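Local coordinates for protein restriction endonuclease S subunits (Thermoanaerobacter tengcongensis, PDB 3OKG) that probably recognises the DNA target sequence as the specificity subunit of a type I restriction-modification methyltransferase, at residues A81-R86 and F118-A123. Residues are numbered along the deposited sequence; the frame is centred on the assembly and turned at random.
With SO4 (sulfate ion), chain H.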
# COMPACT_ATOMS: atom_id res chain seq x y z
N ALA A 81 10.76 14.90 30.67
CA ALA A 81 12.10 14.45 30.40
C ALA A 81 12.81 14.05 31.69
O ALA A 81 13.55 14.84 32.26
CB ALA A 81 12.90 15.53 29.62
N ARG A 82 12.58 12.83 32.17
CA ARG A 82 13.10 12.47 33.48
C ARG A 82 13.68 11.07 33.63
O ARG A 82 14.32 10.78 34.64
CB ARG A 82 12.03 12.69 34.57
CG ARG A 82 11.57 14.14 34.70
CD ARG A 82 12.59 15.06 35.39
NE ARG A 82 11.98 16.37 35.64
CZ ARG A 82 11.80 17.32 34.73
NH1 ARG A 82 12.21 17.14 33.46
NH2 ARG A 82 11.22 18.46 35.08
N LYS A 83 13.49 10.20 32.64
CA LYS A 83 13.97 8.81 32.80
C LYS A 83 15.30 8.64 32.12
O LYS A 83 15.42 8.93 30.94
CB LYS A 83 12.95 7.80 32.24
CG LYS A 83 11.69 7.66 33.11
CD LYS A 83 10.71 6.63 32.55
CE LYS A 83 9.55 6.43 33.56
NZ LYS A 83 8.58 5.41 33.09
N VAL A 84 16.29 8.14 32.87
CA VAL A 84 17.64 7.99 32.35
C VAL A 84 17.68 6.71 31.54
O VAL A 84 17.25 5.67 32.01
CB VAL A 84 18.66 7.87 33.48
CG1 VAL A 84 20.01 7.47 32.94
CG2 VAL A 84 18.75 9.16 34.28
N ILE A 85 18.15 6.79 30.30
CA ILE A 85 18.29 5.56 29.53
C ILE A 85 19.74 5.14 29.40
O ILE A 85 20.67 5.97 29.47
CB ILE A 85 17.66 5.68 28.13
CG1 ILE A 85 18.24 6.87 27.36
CG2 ILE A 85 16.15 5.83 28.29
CD1 ILE A 85 17.64 7.10 25.95
N ARG A 86 19.93 3.85 29.20
CA ARG A 86 21.27 3.27 29.06
C ARG A 86 21.35 2.44 27.79
O ARG A 86 20.33 1.92 27.31
CB ARG A 86 21.61 2.41 30.27
CG ARG A 86 21.66 3.17 31.61
CD ARG A 86 22.91 4.05 31.69
NE ARG A 86 22.89 4.86 32.90
CZ ARG A 86 23.71 5.88 33.14
NH1 ARG A 86 24.64 6.22 32.25
NH2 ARG A 86 23.60 6.56 34.28
N PHE A 118 7.55 6.50 28.43
CA PHE A 118 8.10 5.17 28.11
C PHE A 118 8.33 4.35 29.34
O PHE A 118 8.91 4.81 30.33
CB PHE A 118 9.46 5.25 27.41
CG PHE A 118 9.43 5.87 26.03
CD1 PHE A 118 9.03 5.12 24.93
CD2 PHE A 118 9.89 7.17 25.82
CE1 PHE A 118 9.02 5.67 23.63
CE2 PHE A 118 9.90 7.73 24.52
CZ PHE A 118 9.48 6.98 23.42
N CYS A 119 7.96 3.08 29.26
CA CYS A 119 8.44 2.10 30.22
C CYS A 119 9.87 1.70 29.83
O CYS A 119 10.11 1.30 28.69
CB CYS A 119 7.53 0.86 30.19
SG CYS A 119 8.12 -0.47 31.23
N VAL A 120 10.81 1.77 30.78
CA VAL A 120 12.23 1.49 30.46
C VAL A 120 12.55 0.05 30.88
O VAL A 120 12.45 -0.29 32.04
CB VAL A 120 13.21 2.50 31.12
CG1 VAL A 120 14.65 2.13 30.79
CG2 VAL A 120 12.96 3.94 30.59
N ILE A 121 12.89 -0.78 29.91
CA ILE A 121 13.06 -2.21 30.10
C ILE A 121 14.54 -2.51 29.92
O ILE A 121 15.03 -2.59 28.79
CB ILE A 121 12.22 -2.96 29.02
CG1 ILE A 121 10.71 -2.79 29.33
CG2 ILE A 121 12.63 -4.41 28.92
CD1 ILE A 121 9.81 -2.96 28.06
N ARG A 122 15.24 -2.67 31.05
CA ARG A 122 16.68 -2.85 31.09
C ARG A 122 17.05 -4.29 31.37
O ARG A 122 16.81 -4.79 32.48
CB ARG A 122 17.27 -1.95 32.19
CG ARG A 122 18.81 -1.99 32.30
CD ARG A 122 19.32 -0.77 33.08
NE ARG A 122 18.89 0.47 32.42
CZ ARG A 122 18.81 1.66 33.01
NH1 ARG A 122 19.16 1.79 34.29
NH2 ARG A 122 18.38 2.71 32.32
N ALA A 123 17.62 -4.97 30.37
CA ALA A 123 17.81 -6.41 30.48
C ALA A 123 18.78 -6.74 31.59
O ALA A 123 19.84 -6.13 31.68
CB ALA A 123 18.35 -6.99 29.18
S SO4 H . 21.37 4.07 36.36
O1 SO4 H . 22.17 4.54 37.49
O2 SO4 H . 22.24 3.32 35.45
O3 SO4 H . 20.30 3.19 36.85
O4 SO4 H . 20.79 5.21 35.65
O HOH W 1 10.37 2.85 33.30
O HOH W 2 18.42 4.42 34.84
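Lys-83 reaches across to the backbone of Phe-118, its NZ giving a hydrogen bond of 2.8 Å to Phe-118 O from 32° off the carbonyl plane. Extended beyond CG, its chain runs past Val-120 in the opposite direction, CD packing 4.0 Å from Val-120 CG2. A water accepts from both Lys-83 NZ and Val-120 N, while Ile-85 CG2 touches Val-120 CG2 more loosely. Strands 81-84 and 118-121, nearly parallel at 16°, belong to two different sheets of the first DNA-specificity domain, so side chains rather than a backbone ladder join them. At the outer end, Arg-86 CG lies over one face of the Arg-122 guanidinium, 3.4 Å from Arg-122 NH2; the two guanidinium planes stand 69° apart. At its edge, Arg-122 NH2 makes a weak bond to Val-84 O (3.2 Å), and NH1 another to sulfate O3 (3.1 Å). Arg-86, bent at chi2, places NE for a weak hydrogen bond to O2 of the same sulfate (3.0 Å), an ion probably from the crystallisation liquor. Asp-161 of helix 161-165 forms a salt bridge with Lys-83; a methionine in place of Lys-83 would probably leave Phe-118 O and the Asp-161 carboxylate without this shared donor. Asp-89 holds Arg-122 NH2 by a salt bridge and also accepts from Arg-86 N.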